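Local coordinates for cytoplasmic Protein STM1381 (Salmonella enterica subsp. enterica serovar Typhimurium, PDB 3SOZ) that is of unknown function but probably has a fold related to the class I glutamine amidotransferases, at residues A[61-72]-A[97-107]. Sequence-based numbering, arbitrary orientation.
Sequences FPQTAEALACYD and IPDALQLIADY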
ATOM      1  N   PHE A  61      -1.480  27.575  -0.915  1.00 66.11           N
ATOM      2  CA  PHE A  61      -0.024  27.336  -0.933  1.00 66.33           C
ATOM      3  C   PHE A  61       0.747  28.248  -1.894  1.00 67.91           C
ATOM      4  O   PHE A  61       0.430  28.265  -3.075  1.00 68.71           O
ATOM      5  CB  PHE A  61       0.359  25.878  -1.205  1.00 64.75           C
ATOM      6  CG  PHE A  61       1.825  25.619  -0.992  1.00 61.30           C
ATOM      7  CD1 PHE A  61       2.349  25.522   0.292  1.00 58.39           C
ATOM      8  CD2 PHE A  61       2.687  25.529  -2.054  1.00 59.24           C
ATOM      9  CE1 PHE A  61       3.710  25.326   0.501  1.00 57.97           C
ATOM     10  CE2 PHE A  61       4.076  25.308  -1.854  1.00 58.26           C
ATOM     11  CZ  PHE A  61       4.578  25.218  -0.576  1.00 57.21           C
ATOM     12  N   PRO A  62       1.773  28.979  -1.387  1.00 69.14           N
ATOM     13  CA  PRO A  62       2.651  29.860  -2.169  1.00 69.94           C
ATOM     14  C   PRO A  62       2.959  29.293  -3.543  1.00 71.14           C
ATOM     15  O   PRO A  62       3.332  28.134  -3.655  1.00 70.98           O
ATOM     16  CB  PRO A  62       3.933  29.929  -1.330  1.00 69.52           C
ATOM     17  CG  PRO A  62       3.559  29.385   0.060  1.00 69.66           C
ATOM     18  CD  PRO A  62       2.070  29.108   0.053  1.00 69.46           C
ATOM     19  N   GLN A  63       2.785  30.103  -4.581  1.00 72.41           N
ATOM     20  CA  GLN A  63       3.000  29.614  -5.926  1.00 74.01           C
ATOM     21  C   GLN A  63       4.172  30.301  -6.642  1.00 74.12           C
ATOM     22  O   GLN A  63       4.467  29.998  -7.800  1.00 73.59           O
ATOM     23  CB  GLN A  63       1.710  29.725  -6.742  1.00 75.11           C
ATOM     24  CG  GLN A  63       0.526  28.874  -6.242  1.00 77.72           C
ATOM     25  CD  GLN A  63      -0.768  29.170  -7.007  1.00 81.69           C
ATOM     26  OE1 GLN A  63      -0.971  30.280  -7.508  1.00 83.03           O
ATOM     27  NE2 GLN A  63      -1.649  28.176  -7.090  1.00 83.10           N
ATOM     28  N   THR A  64       4.861  31.206  -5.955  1.00 74.85           N
ATOM     29  CA  THR A  64       6.042  31.846  -6.560  1.00 75.91           C
ATOM     30  C   THR A  64       7.279  31.733  -5.673  1.00 76.62           C
ATOM     31  O   THR A  64       7.165  31.630  -4.447  1.00 76.58           O
ATOM     32  CB  THR A  64       5.787  33.336  -7.019  1.00 75.85           C
ATOM     33  OG1 THR A  64       5.473  34.177  -5.895  1.00 75.01           O
ATOM     34  CG2 THR A  64       4.656  33.416  -8.075  1.00 76.02           C
ATOM     35  N   ALA A  65       8.450  31.745  -6.314  1.00 77.54           N
ATOM     36  CA  ALA A  65       9.735  31.650  -5.615  1.00 78.60           C
ATOM     37  C   ALA A  65       9.947  32.791  -4.611  1.00 79.01           C
ATOM     38  O   ALA A  65      10.454  32.582  -3.498  1.00 78.97           O
ATOM     39  CB  ALA A  65      10.892  31.590  -6.627  1.00 78.73           C
ATOM     40  N   GLU A  66       9.547  33.992  -5.004  1.00 79.80           N
ATOM     41  CA  GLU A  66       9.684  35.162  -4.146  1.00 80.82           C
ATOM     42  C   GLU A  66       9.024  34.923  -2.763  1.00 79.98           C
ATOM     43  O   GLU A  66       9.554  35.367  -1.742  1.00 79.86           O
ATOM     44  CB  GLU A  66       9.145  36.421  -4.883  1.00 81.39           C
ATOM     45  CG  GLU A  66       9.135  37.767  -4.082  1.00 85.20           C
ATOM     46  CD  GLU A  66       8.411  38.936  -4.832  1.00 90.90           C
ATOM     47  OE1 GLU A  66       7.477  39.556  -4.250  1.00 92.03           O
ATOM     48  OE2 GLU A  66       8.768  39.239  -6.004  1.00 91.74           O
ATOM     49  N   ALA A  67       7.907  34.189  -2.743  1.00 79.53           N
ATOM     50  CA  ALA A  67       7.066  34.024  -1.535  1.00 79.19           C
ATOM     51  C   ALA A  67       7.746  33.289  -0.368  1.00 78.95           C
ATOM     52  O   ALA A  67       7.602  33.689   0.799  1.00 78.78           O
ATOM     53  CB  ALA A  67       5.748  33.353  -1.889  1.00 78.72           C
ATOM     54  N   LEU A  68       8.495  32.236  -0.703  1.00 78.50           N
ATOM     55  CA  LEU A  68       9.215  31.394   0.270  1.00 78.52           C
ATOM     56  C   LEU A  68      10.597  31.942   0.645  1.00 78.85           C
ATOM     57  O   LEU A  68      11.164  31.562   1.690  1.00 78.90           O
ATOM     58  CB  LEU A  68       9.396  29.965  -0.283  1.00 78.37           C
ATOM     59  CG  LEU A  68       8.202  29.214  -0.889  1.00 77.88           C
ATOM     60  CD1 LEU A  68       8.630  27.953  -1.643  1.00 77.85           C
ATOM     61  CD2 LEU A  68       7.202  28.882   0.192  1.00 77.10           C
ATOM     62  N   ALA A  69      11.137  32.811  -0.224  1.00 78.64           N
ATOM     63  CA  ALA A  69      12.479  33.392  -0.081  1.00 77.88           C
ATOM     64  C   ALA A  69      12.698  34.141   1.242  1.00 77.17           C
ATOM     65  O   ALA A  69      13.821  34.202   1.760  1.00 77.04           O
ATOM     66  CB  ALA A  69      12.769  34.304  -1.265  1.00 78.44           C
ATOM     67  N   CYS A  70      11.631  34.700   1.792  1.00 75.76           N
ATOM     68  CA  CYS A  70      11.758  35.403   3.040  1.00 75.53           C
ATOM     69  C   CYS A  70      11.849  34.444   4.213  1.00 73.93           C
ATOM     70  O   CYS A  70      11.769  34.896   5.357  1.00 74.48           O
ATOM     71  CB  CYS A  70      10.572  36.341   3.252  1.00 76.14           C
ATOM     72  SG  CYS A  70       9.016  35.439   3.453  1.00 82.54           S
ATOM     73  N   TYR A  71      11.984  33.134   3.951  1.00 71.72           N
ATOM     74  CA  TYR A  71      12.120  32.120   5.039  1.00 68.70           C
ATOM     75  C   TYR A  71      13.517  31.555   5.102  1.00 67.58           C
ATOM     76  O   TYR A  71      14.052  31.138   4.080  1.00 67.26           O
ATOM     77  CB  TYR A  71      11.107  30.955   4.911  1.00 67.63           C
ATOM     78  CG  TYR A  71       9.701  31.354   5.225  1.00 64.66           C
ATOM     79  CD1 TYR A  71       9.351  31.797   6.503  1.00 63.68           C
ATOM     80  CD2 TYR A  71       8.714  31.315   4.255  1.00 63.27           C
ATOM     81  CE1 TYR A  71       8.049  32.194   6.802  1.00 59.83           C
ATOM     82  CE2 TYR A  71       7.408  31.725   4.541  1.00 60.30           C
ATOM     83  CZ  TYR A  71       7.098  32.149   5.810  1.00 59.75           C
ATOM     84  OH  TYR A  71       5.827  32.531   6.093  1.00 60.96           O
ATOM     85  N   ASP A  72      14.089  31.490   6.300  1.00 66.19           N
ATOM     86  CA  ASP A  72      15.404  30.862   6.465  1.00 65.87           C
ATOM     87  C   ASP A  72      15.408  29.352   6.253  1.00 65.01           C
ATOM     88  O   ASP A  72      16.355  28.808   5.678  1.00 64.13           O
ATOM     89  CB  ASP A  72      15.995  31.236   7.821  1.00 66.42           C
ATOM     90  CG  ASP A  72      16.227  32.731   7.933  1.00 68.74           C
ATOM     91  OD1 ASP A  72      16.962  33.254   7.044  1.00 70.32           O
ATOM     92  OD2 ASP A  72      15.653  33.382   8.858  1.00 70.86           O
ATOM     93  N   ILE A  97      -1.934  24.357 -11.253  1.00 71.32           N
ATOM     94  CA  ILE A  97      -1.144  25.156 -10.328  1.00 71.30           C
ATOM     95  C   ILE A  97       0.261  24.577 -10.392  1.00 70.71           C
ATOM     96  O   ILE A  97       0.426  23.472 -10.899  1.00 71.05           O
ATOM     97  CB  ILE A  97      -1.705  25.138  -8.851  1.00 71.89           C
ATOM     98  CG1 ILE A  97      -1.136  23.962  -8.061  1.00 73.08           C
ATOM     99  CG2 ILE A  97      -3.239  25.131  -8.783  1.00 71.39           C
ATOM    100  CD1 ILE A  97      -0.574  24.386  -6.715  1.00 76.43           C
ATOM    101  N   PRO A  98       1.285  25.310  -9.906  1.00 70.11           N
ATOM    102  CA  PRO A  98       2.650  24.728  -9.990  1.00 69.14           C
ATOM    103  C   PRO A  98       2.968  23.681  -8.901  1.00 68.17           C
ATOM    104  O   PRO A  98       2.458  23.781  -7.751  1.00 68.53           O
ATOM    105  CB  PRO A  98       3.572  25.956  -9.851  1.00 69.43           C
ATOM    106  CG  PRO A  98       2.659  27.164 -10.129  1.00 70.30           C
ATOM    107  CD  PRO A  98       1.329  26.739  -9.541  1.00 70.19           C
ATOM    108  N   ASP A  99       3.791  22.686  -9.269  1.00 66.21           N
ATOM    109  CA  ASP A  99       4.276  21.649  -8.344  1.00 63.92           C
ATOM    110  C   ASP A  99       4.911  22.264  -7.105  1.00 62.50           C
ATOM    111  O   ASP A  99       6.027  22.743  -7.173  1.00 63.34           O
ATOM    112  CB  ASP A  99       5.275  20.744  -9.079  1.00 63.95           C
ATOM    113  CG  ASP A  99       5.923  19.687  -8.170  1.00 64.35           C
ATOM    114  OD1 ASP A  99       5.909  19.852  -6.922  1.00 62.73           O
ATOM    115  OD2 ASP A  99       6.457  18.685  -8.714  1.00 62.23           O
ATOM    116  N   ALA A 100       4.190  22.254  -5.985  1.00 61.43           N
ATOM    117  CA  ALA A 100       4.636  22.792  -4.659  1.00 60.26           C
ATOM    118  C   ALA A 100       5.966  22.253  -4.149  1.00 60.02           C
ATOM    119  O   ALA A 100       6.627  22.879  -3.313  1.00 59.93           O
ATOM    120  CB  ALA A 100       3.579  22.537  -3.610  1.00 59.41           C
ATOM    121  N   LEU A 101       6.336  21.073  -4.637  1.00 59.95           N
ATOM    122  CA  LEU A 101       7.536  20.382  -4.204  1.00 59.96           C
ATOM    123  C   LEU A 101       8.709  20.823  -5.078  1.00 60.58           C
ATOM    124  O   LEU A 101       9.867  20.798  -4.627  1.00 60.33           O
ATOM    125  CB  LEU A 101       7.320  18.865  -4.276  1.00 59.22           C
ATOM    126  CG  LEU A 101       6.971  17.984  -3.055  1.00 59.67           C
ATOM    127  CD1 LEU A 101       6.439  18.709  -1.804  1.00 58.34           C
ATOM    128  CD2 LEU A 101       6.044  16.836  -3.439  1.00 57.87           C
ATOM    129  N   GLN A 102       8.415  21.207  -6.328  1.00 60.67           N
ATOM    130  CA  GLN A 102       9.402  21.875  -7.155  1.00 61.20           C
ATOM    131  C   GLN A 102       9.705  23.172  -6.442  1.00 61.24           C
ATOM    132  O   GLN A 102      10.866  23.513  -6.268  1.00 61.07           O
ATOM    133  CB  GLN A 102       8.894  22.178  -8.573  1.00 61.84           C
ATOM    134  CG  GLN A 102       9.490  21.337  -9.697  1.00 62.90           C
ATOM    135  CD  GLN A 102      10.986  21.158  -9.585  1.00 63.25           C
ATOM    136  OE1 GLN A 102      11.536  20.216 -10.145  1.00 64.40           O
ATOM    137  NE2 GLN A 102      11.648  22.041  -8.860  1.00 63.03           N
ATOM    138  N   LEU A 103       8.661  23.873  -6.002  1.00 60.85           N
ATOM    139  CA  LEU A 103       8.862  25.107  -5.263  1.00 61.79           C
ATOM    140  C   LEU A 103       9.816  24.978  -4.096  1.00 61.91           C
ATOM    141  O   LEU A 103      10.683  25.829  -3.926  1.00 62.25           O
ATOM    142  CB  LEU A 103       7.540  25.723  -4.793  1.00 61.95           C
ATOM    143  CG  LEU A 103       6.919  26.632  -5.855  1.00 63.95           C
ATOM    144  CD1 LEU A 103       5.362  26.692  -5.814  1.00 63.90           C
ATOM    145  CD2 LEU A 103       7.576  28.029  -5.786  1.00 66.86           C
ATOM    146  N   ILE A 104       9.665  23.929  -3.293  1.00 62.31           N
ATOM    147  CA  ILE A 104      10.529  23.756  -2.129  1.00 62.76           C
ATOM    148  C   ILE A 104      11.938  23.383  -2.596  1.00 63.29           C
ATOM    149  O   ILE A 104      12.938  23.881  -2.061  1.00 63.74           O
ATOM    150  CB  ILE A 104       9.919  22.777  -1.107  1.00 62.63           C
ATOM    151  CG1 ILE A 104       8.732  23.454  -0.410  1.00 62.72           C
ATOM    152  CG2 ILE A 104      10.935  22.367  -0.040  1.00 63.60           C
ATOM    153  CD1 ILE A 104       7.625  22.536  -0.025  1.00 60.20           C
ATOM    154  N   ALA A 105      12.010  22.555  -3.625  1.00 63.63           N
ATOM    155  CA  ALA A 105      13.278  22.169  -4.197  1.00 64.78           C
ATOM    156  C   ALA A 105      14.068  23.393  -4.675  1.00 66.06           C
ATOM    157  O   ALA A 105      15.254  23.573  -4.301  1.00 66.94           O
ATOM    158  CB  ALA A 105      13.061  21.197  -5.356  1.00 64.84           C
ATOM    159  N   ASP A 106      13.414  24.202  -5.522  1.00 65.97           N
ATOM    160  CA  ASP A 106      13.967  25.431  -6.044  1.00 65.61           C
ATOM    161  C   ASP A 106      14.474  26.235  -4.878  1.00 65.82           C
ATOM    162  O   ASP A 106      15.665  26.546  -4.837  1.00 66.34           O
ATOM    163  CB  ASP A 106      12.923  26.210  -6.866  1.00 65.46           C
ATOM    164  CG  ASP A 106      12.731  25.623  -8.284  1.00 65.94           C
ATOM    165  OD1 ASP A 106      13.314  24.561  -8.629  1.00 63.44           O
ATOM    166  OD2 ASP A 106      11.986  26.230  -9.072  1.00 67.81           O
ATOM    167  N   TYR A 107      13.598  26.517  -3.909  1.00 65.57           N
ATOM    168  CA  TYR A 107      13.963  27.280  -2.718  1.00 65.35           C
ATOM    169  C   TYR A 107      15.249  26.797  -2.061  1.00 65.71           C
ATOM    170  O   TYR A 107      16.132  27.592  -1.751  1.00 66.24           O
ATOM    171  CB  TYR A 107      12.828  27.225  -1.711  1.00 65.69           C
ATOM    172  CG  TYR A 107      13.207  27.618  -0.300  1.00 65.64           C
ATOM    173  CD1 TYR A 107      13.686  26.674   0.588  1.00 66.78           C
ATOM    174  CD2 TYR A 107      13.049  28.923   0.151  1.00 66.42           C
ATOM    175  CE1 TYR A 107      14.042  27.006   1.885  1.00 67.73           C
ATOM    176  CE2 TYR A 107      13.398  29.282   1.456  1.00 68.24           C
ATOM    177  CZ  TYR A 107      13.897  28.303   2.322  1.00 69.42           C
ATOM    178  OH  TYR A 107      14.241  28.598   3.626  1.00 70.18           O
TER
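Tyr107 lays its ring beside the short helix 65-69 and gives its hydroxyl to a carbonyl of the chain beyond: Tyr107 OH donates to Tyr71 O at 2.6 Å. The carbonyl oxygen lies in the ring plane, whereas the hydroxyl stands 57° out of the carbonyl plane. With CG anti to the backbone N (chi1 163°), the ring reaches past Leu68, whose CB packs 3.8 Å from Tyr107 CD2. A long, flat phenol suits this place: its carbons pack on Leu68 and pass backbone carbonyls, and its hydroxyl bonds one of them.

One turn back, Leu103 forks into the bend before helix 65-69. Leu103 CD1 meets Gln63 CA at 3.8 Å while its CD2 lies against Thr64 C, two methyls for two pieces of backbone; Leu68 crosses it at about a right angle. The small Ala100 lets the Phe61 ring come close to the helix, its methyl resting against Phe61 CE2; Pro62 CG lies over one face of that ring. Gln63, an apolar stem with a polar end suited to the exposed margin, crosses Pro98 and brings NE2 to Ile97.

An apolar seam thus joins helix 100-107 to segment 61-69, fixed at one end by a single phenol-to-backbone bond just before strand 73-77.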